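Local coordinates for tungstate ABC transporter, periplasmic tungstate-binding protein (Geobacter sulfurreducens, PDB 3LR1) that probably captures tungstate in the periplasm and hands it to the membrane components of an ABC importer, at residues S18-L24 and I232-Y236; G50-D56 and F209-K213; R78-M82 and I221-T225; D94-I98 and L110-A116; G200-V204 and A217-I221. One frame throughout, in Å; residues are numbered along the deposited sequence.

Contact 1: residues S18-L24 and I232-Y236; sequences SGLLKVL and IISDY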
# COMPACT_ATOMS: atom_id res chain seq x y z
N SER A 18 -3.66 1.52 -7.41
CA SER A 18 -3.69 2.94 -7.31
C SER A 18 -3.40 3.59 -8.64
O SER A 18 -3.86 4.70 -8.88
CB SER A 18 -2.72 3.38 -6.23
OG SER A 18 -2.27 4.64 -6.52
N GLY A 19 -2.67 2.91 -9.54
CA GLY A 19 -2.36 3.53 -10.87
C GLY A 19 -1.13 4.45 -10.94
O GLY A 19 -0.75 4.95 -12.03
N LEU A 20 -0.50 4.68 -9.80
CA LEU A 20 0.68 5.55 -9.77
C LEU A 20 1.76 5.08 -10.73
O LEU A 20 2.36 5.92 -11.45
CB LEU A 20 1.28 5.59 -8.37
CG LEU A 20 2.62 6.29 -8.14
CD1 LEU A 20 2.55 7.71 -8.53
CD2 LEU A 20 3.06 6.18 -6.69
N LEU A 21 2.04 3.79 -10.70
CA LEU A 21 3.16 3.24 -11.48
C LEU A 21 3.01 3.46 -12.98
O LEU A 21 3.99 3.66 -13.64
CB LEU A 21 3.39 1.77 -11.14
CG LEU A 21 3.82 1.55 -9.67
CD1 LEU A 21 3.97 0.03 -9.39
CD2 LEU A 21 5.04 2.35 -9.27
N LYS A 22 1.78 3.46 -13.51
CA LYS A 22 1.53 3.70 -14.89
C LYS A 22 1.98 5.10 -15.37
O LYS A 22 2.37 5.26 -16.49
CB LYS A 22 0.04 3.43 -15.20
CG LYS A 22 -0.19 3.03 -16.64
CD LYS A 22 -1.62 2.42 -16.82
CE LYS A 22 -2.72 3.22 -16.05
NZ LYS A 22 -2.70 4.73 -16.22
N VAL A 23 2.02 6.07 -14.48
CA VAL A 23 2.45 7.43 -14.74
C VAL A 23 3.93 7.66 -14.30
O VAL A 23 4.70 8.31 -14.99
CB VAL A 23 1.49 8.40 -14.01
CG1 VAL A 23 1.92 9.82 -14.21
CG2 VAL A 23 0.01 8.21 -14.54
N LEU A 24 4.34 7.04 -13.20
CA LEU A 24 5.68 7.23 -12.66
C LEU A 24 6.77 6.56 -13.51
O LEU A 24 7.87 7.12 -13.66
CB LEU A 24 5.74 6.67 -11.22
CG LEU A 24 7.01 6.88 -10.40
CD1 LEU A 24 7.38 8.36 -10.21
CD2 LEU A 24 6.82 6.22 -9.07
N ILE A 232 5.75 13.84 -10.02
CA ILE A 232 4.70 12.98 -10.49
C ILE A 232 3.89 12.45 -9.31
O ILE A 232 2.64 12.39 -9.37
CB ILE A 232 5.28 11.77 -11.30
CG1 ILE A 232 5.81 12.30 -12.65
CG2 ILE A 232 4.18 10.68 -11.44
CD1 ILE A 232 6.61 11.29 -13.49
N ILE A 233 4.60 12.06 -8.24
CA ILE A 233 3.93 11.46 -7.08
C ILE A 233 3.06 12.50 -6.42
O ILE A 233 1.94 12.20 -6.00
CB ILE A 233 4.96 10.85 -6.10
CG1 ILE A 233 5.66 9.65 -6.77
CG2 ILE A 233 4.32 10.45 -4.75
CD1 ILE A 233 6.95 9.24 -6.05
N SER A 234 3.55 13.74 -6.33
CA SER A 234 2.76 14.80 -5.68
C SER A 234 1.61 15.29 -6.56
O SER A 234 0.60 15.71 -6.02
CB SER A 234 3.62 15.98 -5.26
OG SER A 234 3.93 16.72 -6.42
N ASP A 235 1.76 15.23 -7.90
CA ASP A 235 0.70 15.64 -8.86
C ASP A 235 -0.37 14.55 -9.06
O ASP A 235 -1.42 14.82 -9.56
CB ASP A 235 1.29 15.92 -10.26
CG ASP A 235 1.97 17.29 -10.38
OD1 ASP A 235 2.20 17.94 -9.35
OD2 ASP A 235 2.28 17.70 -11.55
N TYR A 236 -0.06 13.33 -8.64
CA TYR A 236 -0.84 12.18 -9.06
C TYR A 236 -2.26 12.21 -8.48
O TYR A 236 -2.43 12.29 -7.24
CB TYR A 236 -0.12 10.87 -8.69
CG TYR A 236 -0.91 9.71 -9.19
CD1 TYR A 236 -1.16 9.59 -10.54
CD2 TYR A 236 -1.48 8.79 -8.32
CE1 TYR A 236 -1.98 8.55 -11.04
CE2 TYR A 236 -2.24 7.75 -8.82
CZ TYR A 236 -2.51 7.63 -10.17
OH TYR A 236 -3.29 6.54 -10.65
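Tyr236, the final residue of the chain, reaches across from the end of helix 227-235 to the break between helices 13-18 and 20-32, meeting something different at each step. Its CG stands anti to the backbone N (chi1 -177°), which sends the ring toward Leu20. At the root, CB and CG lie against one methyl, with Tyr236 CG 4.1 Å from Leu20 CD1. Farther out the ring covers main chain: Leu20 CA sits over one face, 3.9 Å from the centroid of the Tyr236 ring, in a CH-pi contact. Val23 CG2 approaches CE1 obliquely. At the tip, Tyr236 OH donates to Ser18 O at 2.6 Å, in the carbonyl plane and on a lone pair, with a C=O...donor angle of 133°. Glycine suits position 19 twice over, since a beta carbon on Gly19 would strike this hydroxyl and, at positive phi, also jam against the preceding carbonyl.

Beyond the ring, the helices meet through branched aliphatics. Ile232 CG2 lies 3.7 Å from Val23 CG1 and also leans on the backbone at Leu24. Ile233 CG1 lies 4.1 Å from Leu20 CD1 and equally far from Leu24 CD1. Behind them, Tyr83 of strand 78-90 hydrogen-bonds Ser18 OG, and Val224 touches Leu24. The side chain of Ser18 is about 10 Å from a bound tungsten ion.

The chemistry is divided along one residue: the ring supplies apolar surface, while the hydroxyl satisfies a main-chain carbonyl at the helix break, tying the C-terminus of the chain to its N-terminal part.

Contact 2: residues G50-D56 and F209-K213; sequences GEAGDVD and FPHVK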
# COMPACT_ATOMS: atom_id res chain seq x y z
N GLY A 50 12.07 -10.93 -3.47
CA GLY A 50 13.33 -10.24 -3.31
C GLY A 50 14.33 -11.12 -2.52
O GLY A 50 15.48 -11.16 -2.88
N GLU A 51 13.84 -11.85 -1.51
CA GLU A 51 14.65 -12.83 -0.70
C GLU A 51 15.21 -13.92 -1.57
O GLU A 51 16.24 -14.45 -1.27
CB GLU A 51 13.86 -13.46 0.43
CG GLU A 51 13.60 -12.52 1.62
CD GLU A 51 12.82 -13.14 2.76
OE1 GLU A 51 12.46 -14.35 2.67
OE2 GLU A 51 12.54 -12.40 3.75
N ALA A 52 14.52 -14.25 -2.66
CA ALA A 52 14.96 -15.27 -3.62
C ALA A 52 15.81 -14.71 -4.76
O ALA A 52 16.35 -15.46 -5.55
CB ALA A 52 13.69 -16.04 -4.18
N GLY A 53 15.94 -13.41 -4.87
CA GLY A 53 16.68 -12.78 -5.98
C GLY A 53 15.93 -12.76 -7.31
O GLY A 53 16.57 -12.62 -8.36
N ASP A 54 14.62 -12.97 -7.28
CA ASP A 54 13.81 -13.08 -8.51
C ASP A 54 13.29 -11.73 -8.96
O ASP A 54 12.68 -11.65 -10.03
CB ASP A 54 12.63 -14.09 -8.35
CG ASP A 54 13.09 -15.54 -8.45
OD1 ASP A 54 13.57 -15.90 -9.56
OD2 ASP A 54 13.01 -16.34 -7.47
N VAL A 55 13.47 -10.69 -8.13
CA VAL A 55 13.30 -9.32 -8.57
C VAL A 55 14.51 -8.49 -8.20
O VAL A 55 15.36 -8.91 -7.41
CB VAL A 55 12.04 -8.68 -7.95
CG1 VAL A 55 10.76 -9.41 -8.49
CG2 VAL A 55 12.09 -8.66 -6.37
N ASP A 56 14.60 -7.28 -8.78
CA ASP A 56 15.76 -6.38 -8.55
C ASP A 56 15.46 -5.24 -7.53
O ASP A 56 16.37 -4.67 -6.92
CB ASP A 56 16.14 -5.78 -9.90
CG ASP A 56 16.32 -6.83 -10.99
OD1 ASP A 56 17.28 -7.65 -10.85
OD2 ASP A 56 15.53 -6.79 -11.99
N PHE A 209 22.87 -11.68 -4.31
CA PHE A 209 22.44 -12.19 -5.61
C PHE A 209 23.18 -11.44 -6.69
O PHE A 209 22.75 -10.39 -7.11
CB PHE A 209 20.92 -12.11 -5.77
CG PHE A 209 20.18 -12.99 -4.79
CD1 PHE A 209 20.17 -14.36 -4.95
CD2 PHE A 209 19.50 -12.45 -3.72
CE1 PHE A 209 19.50 -15.17 -4.05
CE2 PHE A 209 18.80 -13.27 -2.84
CZ PHE A 209 18.87 -14.60 -2.97
N PRO A 210 24.34 -11.99 -7.15
CA PRO A 210 25.13 -11.12 -8.05
C PRO A 210 24.51 -10.81 -9.46
O PRO A 210 24.99 -9.90 -10.15
CB PRO A 210 26.49 -11.84 -8.15
CG PRO A 210 26.26 -13.23 -7.65
CD PRO A 210 24.99 -13.26 -6.82
N HIS A 211 23.49 -11.55 -9.87
CA HIS A 211 22.85 -11.31 -11.17
C HIS A 211 21.72 -10.28 -11.13
O HIS A 211 21.15 -9.93 -12.14
CB HIS A 211 22.36 -12.61 -11.75
CG HIS A 211 23.44 -13.65 -11.82
ND1 HIS A 211 23.28 -14.93 -11.33
CD2 HIS A 211 24.73 -13.54 -12.21
CE1 HIS A 211 24.42 -15.59 -11.48
NE2 HIS A 211 25.32 -14.76 -11.98
N VAL A 212 21.39 -9.77 -9.95
CA VAL A 212 20.39 -8.74 -9.88
C VAL A 212 20.88 -7.45 -10.64
O VAL A 212 22.13 -7.20 -10.75
CB VAL A 212 20.17 -8.53 -8.41
CG1 VAL A 212 20.36 -7.18 -8.01
CG2 VAL A 212 18.97 -9.42 -7.89
N LYS A 213 19.95 -6.69 -11.16
CA LYS A 213 20.21 -5.46 -11.96
C LYS A 213 20.37 -4.27 -10.97
O LYS A 213 19.49 -3.41 -10.86
CB LYS A 213 19.04 -5.18 -12.93
CG LYS A 213 18.73 -6.27 -14.03
CD LYS A 213 19.29 -5.86 -15.38
CE LYS A 213 19.19 -6.96 -16.45
NZ LYS A 213 18.16 -7.95 -16.15
O HOH W 1 15.57 -8.09 -14.19
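Phe209 lays one face of its ring over the backbone of Ala52 and Gly53, at the C-terminal end of helix 43-51. Gly53 CA lies nearly over the ring centre, 3.7 Å from the centroid of Phe209, as a CH-pi contact, while Ala52 C lies over the same face, nearer the rim. Glu51 O comes in at the edge, 3.1 Å from Phe209 CZ, near the polarised C-H bonds. With CG anti to its carbonyl carbon (chi1 -64°), Phe209 turns its ring onto this strip of main chain. Gly53 has positive phi and closes a Schellman motif, its N bonding back to Gly50 O; a beta carbon there would run into the ring, so glycine serves both the turn and the close approach of the ring.

At the far end of the type I turn from Phe209 to Val212, Val212 CG2 rests 3.7 Å from Val55 O. The polar link follows. Lys213 N donates to Asp56 OD1 at 2.9 Å and almost straight (172°), though it meets that oxygen from above the carboxylate plane, 57° out of it. The other oxygen is served by water 1, which donates to Asp56 OD2 at 2.6 Å and accepts a weak bond from Lys213 NZ at 3.3 Å. Lys8 N, on strand 6-12, also bonds Asp56 OD2.

Lys213 is the N-cap residue of helix 214-224, so Asp56 fixes the backbone just ahead of that helix. The carboxylate is buried, yet both oxygens have donors, and the nearby lysine and helix start would probably help to keep it ionised.

Contact 3: residues R78-M82 and I221-T225; sequences RKDVM and IDYVT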
# COMPACT_ATOMS: atom_id res chain seq x y z
N ARG A 78 17.49 1.51 1.10
CA ARG A 78 16.08 1.82 1.28
C ARG A 78 15.84 3.32 1.34
O ARG A 78 16.52 4.05 2.08
CB ARG A 78 15.50 1.24 2.59
CG ARG A 78 14.00 1.44 2.75
CD ARG A 78 13.47 1.30 4.19
NE ARG A 78 12.04 1.54 4.33
CZ ARG A 78 11.44 2.74 4.30
NH1 ARG A 78 12.13 3.87 4.15
NH2 ARG A 78 10.12 2.82 4.43
N LYS A 79 14.86 3.77 0.57
CA LYS A 79 14.42 5.16 0.64
C LYS A 79 12.93 5.25 0.83
O LYS A 79 12.15 4.48 0.25
CB LYS A 79 14.88 5.93 -0.61
CG LYS A 79 16.37 6.22 -0.68
CD LYS A 79 16.69 7.61 -0.13
CE LYS A 79 16.12 8.81 -1.01
NZ LYS A 79 15.74 10.13 -0.26
N ASP A 80 12.51 6.20 1.64
CA ASP A 80 11.12 6.52 1.82
C ASP A 80 10.62 7.18 0.56
O ASP A 80 11.28 8.09 -0.00
CB ASP A 80 10.89 7.59 2.93
CG ASP A 80 10.94 7.03 4.36
OD1 ASP A 80 10.80 5.82 4.57
OD2 ASP A 80 11.08 7.85 5.31
N VAL A 81 9.42 6.78 0.19
CA VAL A 81 8.68 7.35 -0.90
C VAL A 81 7.34 7.76 -0.29
O VAL A 81 6.46 6.92 0.01
CB VAL A 81 8.47 6.34 -2.03
CG1 VAL A 81 7.54 6.95 -3.08
CG2 VAL A 81 9.78 5.92 -2.60
N MSE A 82 7.22 9.07 -0.07
CA MSE A 82 6.07 9.58 0.64
C MSE A 82 4.97 9.62 -0.36
O MSE A 82 5.02 10.37 -1.33
CB MSE A 82 6.35 10.98 1.21
CG MSE A 82 7.46 10.94 2.33
SE MSE A 82 6.90 9.96 3.98
CE MSE A 82 8.36 8.85 3.82
N ILE A 221 15.66 4.05 -7.98
CA ILE A 221 15.42 4.64 -6.69
C ILE A 221 15.76 6.15 -6.70
O ILE A 221 15.03 6.96 -6.15
CB ILE A 221 16.23 3.91 -5.57
CG1 ILE A 221 15.68 2.47 -5.41
CG2 ILE A 221 16.11 4.74 -4.27
CD1 ILE A 221 16.47 1.53 -4.41
N ASP A 222 16.85 6.51 -7.33
CA ASP A 222 17.27 7.93 -7.49
C ASP A 222 16.19 8.73 -8.21
O ASP A 222 15.90 9.88 -7.88
CB ASP A 222 18.61 8.03 -8.24
CG ASP A 222 19.85 7.55 -7.39
OD1 ASP A 222 19.74 7.40 -6.15
OD2 ASP A 222 20.95 7.32 -7.97
N TYR A 223 15.59 8.07 -9.20
CA TYR A 223 14.56 8.68 -10.02
C TYR A 223 13.31 8.95 -9.25
O TYR A 223 12.80 10.07 -9.27
CB TYR A 223 14.29 7.88 -11.32
CG TYR A 223 12.98 8.31 -11.97
CD1 TYR A 223 12.86 9.47 -12.73
CD2 TYR A 223 11.86 7.53 -11.81
CE1 TYR A 223 11.63 9.83 -13.32
CE2 TYR A 223 10.64 7.90 -12.37
CZ TYR A 223 10.54 9.03 -13.10
OH TYR A 223 9.33 9.35 -13.57
N VAL A 224 12.79 7.92 -8.61
CA VAL A 224 11.57 7.98 -7.83
C VAL A 224 11.71 9.00 -6.70
O VAL A 224 10.81 9.69 -6.44
CB VAL A 224 11.19 6.56 -7.34
CG1 VAL A 224 10.11 6.61 -6.39
CG2 VAL A 224 10.84 5.62 -8.57
N THR A 225 12.86 9.12 -6.07
CA THR A 225 13.05 10.11 -5.00
C THR A 225 13.62 11.43 -5.50
O THR A 225 13.93 12.34 -4.71
CB THR A 225 13.99 9.52 -3.93
OG1 THR A 225 15.27 9.19 -4.52
CG2 THR A 225 13.34 8.28 -3.30
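Strand 78-82 runs past the last turn of helix 214-224, with Lys79 CA 7.4 Å from Ile221 CA at one end and Val81 CA 6.6 Å from Thr225 CA at the other. The strand is held in the sheet by backbone bonds from Lys79 to Ile201 and from Val81 to Tyr199.

Lys79 bends at chi2 (-95°) and again at chi3, folding its methylenes down on the helix. Its CG lies 3.9 Å from Ile221 CG2, and farther along Lys79 CE rests 3.6 Å from Thr225 OG1, close to CG2 as well. On the buried side, Val81 CG2 meets Val224 CG1 at 3.9 Å, the two valines crossing at about a right angle.

Thr225 turns OG1 back to donate to Ile221 O at 2.8 Å, while its backbone N bonds the same oxygen from the opposite face of the carbonyl plane. An alanine here, without OG1 and CG2, would probably deprive Ile221 O of its second donor and open a gap beneath Lys79 CE.

The contact thus grades from valine against valine inside to the methylenes of Lys79 outside; lysine suits this place because its apolar stem can cover the helix end while its ammonium group stays near the surface.

Contact 4: residues D94-I98 and L110-A116; sequences DPAGI and LLATKGA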
# COMPACT_ATOMS: atom_id res chain seq x y z
N ASP A 94 -23.98 6.52 6.20
CA ASP A 94 -23.17 6.56 7.38
C ASP A 94 -23.95 6.31 8.65
O ASP A 94 -24.12 7.20 9.41
CB ASP A 94 -22.48 7.92 7.43
CG ASP A 94 -21.56 8.08 8.59
OD1 ASP A 94 -21.23 7.13 9.24
OD2 ASP A 94 -21.20 9.19 8.86
N PRO A 95 -24.39 5.09 8.87
CA PRO A 95 -25.25 4.78 10.04
C PRO A 95 -24.55 4.98 11.37
O PRO A 95 -25.22 5.29 12.38
CB PRO A 95 -25.58 3.30 9.87
CG PRO A 95 -25.26 2.97 8.48
CD PRO A 95 -24.28 3.93 7.96
N ALA A 96 -23.23 4.77 11.39
CA ALA A 96 -22.45 4.96 12.59
C ALA A 96 -22.14 6.45 12.85
O ALA A 96 -21.65 6.81 13.92
CB ALA A 96 -21.18 4.11 12.52
N GLY A 97 -22.42 7.31 11.88
CA GLY A 97 -22.18 8.74 12.02
C GLY A 97 -20.72 9.08 12.14
O GLY A 97 -20.34 9.99 12.88
N ILE A 98 -19.88 8.38 11.40
CA ILE A 98 -18.45 8.62 11.51
C ILE A 98 -18.02 9.92 10.87
O ILE A 98 -16.92 10.40 11.19
CB ILE A 98 -17.52 7.43 11.08
CG1 ILE A 98 -17.42 7.29 9.59
CG2 ILE A 98 -17.88 6.12 11.77
CD1 ILE A 98 -16.31 6.35 9.18
N LEU A 110 -16.28 4.80 17.43
CA LEU A 110 -17.71 4.93 17.05
C LEU A 110 -18.21 3.64 16.39
O LEU A 110 -19.33 3.19 16.70
CB LEU A 110 -17.96 6.11 16.09
CG LEU A 110 -18.61 7.46 16.43
CD1 LEU A 110 -18.86 7.72 17.91
CD2 LEU A 110 -17.83 8.64 15.83
N LEU A 111 -17.42 3.07 15.48
CA LEU A 111 -17.77 1.78 14.82
C LEU A 111 -17.90 0.64 15.82
O LEU A 111 -18.92 -0.06 15.84
CB LEU A 111 -16.76 1.38 13.71
CG LEU A 111 -16.77 2.34 12.52
CD1 LEU A 111 -15.75 2.00 11.44
CD2 LEU A 111 -18.16 2.36 11.91
N ALA A 112 -16.87 0.44 16.64
CA ALA A 112 -16.89 -0.62 17.62
C ALA A 112 -18.08 -0.47 18.60
O ALA A 112 -18.70 -1.46 18.95
CB ALA A 112 -15.59 -0.67 18.39
N THR A 113 -18.38 0.75 19.00
CA THR A 113 -19.47 1.03 19.97
C THR A 113 -20.84 0.83 19.37
O THR A 113 -21.75 0.25 20.01
CB THR A 113 -19.38 2.48 20.51
OG1 THR A 113 -18.10 2.68 21.13
CG2 THR A 113 -20.48 2.77 21.57
N LYS A 114 -21.03 1.31 18.15
CA LYS A 114 -22.27 1.07 17.43
C LYS A 114 -22.40 -0.42 16.97
O LYS A 114 -23.50 -0.88 16.66
CB LYS A 114 -22.34 2.04 16.21
CG LYS A 114 -23.61 1.94 15.33
CD LYS A 114 -24.78 2.68 15.91
CE LYS A 114 -26.06 2.48 15.06
NZ LYS A 114 -27.19 1.82 15.81
N GLY A 115 -21.30 -1.17 16.96
CA GLY A 115 -21.30 -2.50 16.41
C GLY A 115 -21.51 -2.53 14.90
O GLY A 115 -22.11 -3.48 14.40
N ALA A 116 -21.02 -1.50 14.17
CA ALA A 116 -21.14 -1.40 12.72
C ALA A 116 -20.12 -2.30 12.04
O ALA A 116 -18.95 -2.37 12.45
CB ALA A 116 -20.96 0.03 12.25
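Ala96 and Ile98 close on a single methyl, Leu111 CD2, and that is the tight part of this contact. Ala96 CB lies 3.5 Å from Leu111 CD2, and Ile98 CG2 stands 3.8 Å from the same Leu111 CD2, with the Ile98 and Leu111 side chains meeting obliquely. Leu111 reaches both because its CG is anti to the carbonyl carbon (chi1 -66°), which carries the branch off the helix toward the turn. Ala116 adds its CB at 4.1 Å from Ala96 CB. Alanine suits both positions, as a larger side chain would probably push the turn off the helix. Tyr167 of strand 167-171 covers this side, touching Ile98, Leu111 and Ala116.

The outer side is looser, its aliphatic groups meeting backbone carbonyls. Leu110 CG comes only to 4.0 Å from Ala96 O, and its CD2 lies near Gly97 O. Lys114 arches its bent chain past Ala96 until Lys114 CE is 4.0 Å from Pro95 O, a contact of methylenes with a carbonyl beside solvent. The turn keeps its own shape: it is a type I turn from Asp94 to Gly97, and Ile98 N donates to Asp94 OD1 at 2.8 Å (153°), on the syn lone pair. Tyr167 OH bonds that oxygen too.

Where helix 104-114 stops, Gly115 takes positive phi and Ala116 N reaches back to Leu111 O at 3.0 Å. This is a Schellman motif, a common way to end a helix, here turning the chain toward strand 118-120 in an alpha/beta lobe of the periplasmic-binding-protein fold.

Contact 5: residues G200-V204 and A217-I221; sequences GIMAV and AMKLI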
# COMPACT_ATOMS: atom_id res chain seq x y z
N GLY A 200 8.43 2.16 1.29
CA GLY A 200 9.85 1.92 1.09
C GLY A 200 10.19 1.30 -0.27
O GLY A 200 9.51 0.40 -0.74
N ILE A 201 11.21 1.84 -0.92
CA ILE A 201 11.74 1.34 -2.16
C ILE A 201 13.18 0.91 -1.86
O ILE A 201 13.92 1.66 -1.21
CB ILE A 201 11.60 2.35 -3.35
CG1 ILE A 201 11.86 1.60 -4.67
CG2 ILE A 201 12.51 3.62 -3.19
CD1 ILE A 201 11.44 2.39 -5.94
N MSE A 202 13.55 -0.31 -2.27
CA MSE A 202 14.83 -0.95 -1.84
C MSE A 202 15.37 -1.75 -3.00
O MSE A 202 14.59 -2.32 -3.76
CB MSE A 202 14.62 -1.90 -0.65
CG MSE A 202 13.96 -1.32 0.52
SE MSE A 202 13.42 -2.67 1.77
CE MSE A 202 11.88 -3.58 1.03
N ALA A 203 16.68 -1.76 -3.13
CA ALA A 203 17.39 -2.57 -4.11
C ALA A 203 17.74 -3.90 -3.47
O ALA A 203 18.15 -3.95 -2.27
CB ALA A 203 18.62 -1.82 -4.62
N VAL A 204 17.56 -4.98 -4.24
CA VAL A 204 17.93 -6.33 -3.86
C VAL A 204 19.47 -6.37 -3.89
O VAL A 204 20.11 -5.88 -4.85
CB VAL A 204 17.33 -7.39 -4.78
CG1 VAL A 204 17.87 -8.78 -4.43
CG2 VAL A 204 15.80 -7.37 -4.62
N ALA A 217 18.56 -0.74 -10.68
CA ALA A 217 17.72 -0.53 -9.46
C ALA A 217 18.04 0.80 -8.79
O ALA A 217 17.14 1.54 -8.40
CB ALA A 217 17.82 -1.70 -8.48
N MSE A 218 19.33 1.08 -8.65
CA MSE A 218 19.74 2.30 -7.98
C MSE A 218 19.32 3.55 -8.79
O MSE A 218 18.90 4.58 -8.21
CB MSE A 218 21.22 2.22 -7.67
CG MSE A 218 21.57 1.27 -6.50
SE MSE A 218 20.59 1.62 -4.83
CE MSE A 218 18.73 1.51 -5.41
N LYS A 219 19.34 3.43 -10.11
CA LYS A 219 18.83 4.54 -10.93
C LYS A 219 17.38 4.77 -10.74
O LYS A 219 16.94 5.92 -10.66
CB LYS A 219 19.16 4.34 -12.37
CG LYS A 219 20.62 4.64 -12.68
CD LYS A 219 20.98 4.05 -14.05
CE LYS A 219 22.33 4.53 -14.50
NZ LYS A 219 22.81 3.62 -15.61
N LEU A 220 16.63 3.67 -10.62
CA LEU A 220 15.22 3.76 -10.35
C LEU A 220 14.94 4.46 -9.03
O LEU A 220 14.08 5.37 -8.96
CB LEU A 220 14.51 2.42 -10.45
CG LEU A 220 13.00 2.51 -10.21
CD1 LEU A 220 12.24 3.32 -11.34
CD2 LEU A 220 12.38 1.09 -10.06
N ILE A 221 15.66 4.05 -7.98
CA ILE A 221 15.42 4.64 -6.69
C ILE A 221 15.76 6.15 -6.70
O ILE A 221 15.03 6.96 -6.15
CB ILE A 221 16.23 3.91 -5.57
CG1 ILE A 221 15.68 2.47 -5.41
CG2 ILE A 221 16.11 4.74 -4.27
CD1 ILE A 221 16.47 1.53 -4.41
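Ile201 and Ile221 lie alongside each other, their side chains pointing opposite ways, where a helix packs on the sheet of an alpha/beta lobe, the building block of the periplasmic-binding-protein fold. Strand 200-204 and helix 217-221 run nearly antiparallel, at 165°, with their axes 8.2 Å apart at the closest.

Both beta-branched chains present two flanks to each other: Ile201 CG2 is 3.9 Å from Ile221 CG2, and the two CG1 atoms are about as close. Ile221 holds CG1 anti to its carbonyl carbon (chi1 -67°), which, with an extended chi2, carries CD1 toward the peptide that follows Met202. A glycine in place of Ile221 would probably open a gap against Ile201 and leave that peptide less covered.

Ala203 is small where the helix comes nearest, its CA being 5.7 Å from Ala217 CA. The selenomethionine Met218 bends back toward Ala203, but the model sets its CE too close to Ile221 CD1, so the exact place of either methyl is uncertain. At the flank of the helix, Leu220 CD2 lies 4.4 Å from Ile201 CD1, and Leu220 also packs on Leu25 and Phe28 of helix 20-32. The two alanines face each other directly, Ala203 CB 3.9 Å from Ala217 CB.

Contact 5 is the buried core of the set, wholly apolar. Contact 3 sits beside it, sharing Ile221 and helix 214-224 and using the neighbouring strand of the same sheet, but it shades from valines into a lysine at the surface. Contact 2 adjoins contact 5 through a probable backbone bond between Asp56 and Val204; lying farther out, it adds a carboxylate, a water and an aromatic over main chain. Contact 1, partly buried, touches contact 3 through Tyr223 and Ile233; its leucines and Ile233 lie inside, Val23 and Tyr236 at the exposed side. Contact 4 stands apart, on the opposite side of the chain's centre from contacts 2, 3 and 5, where a turn and a helix end meet without polar links.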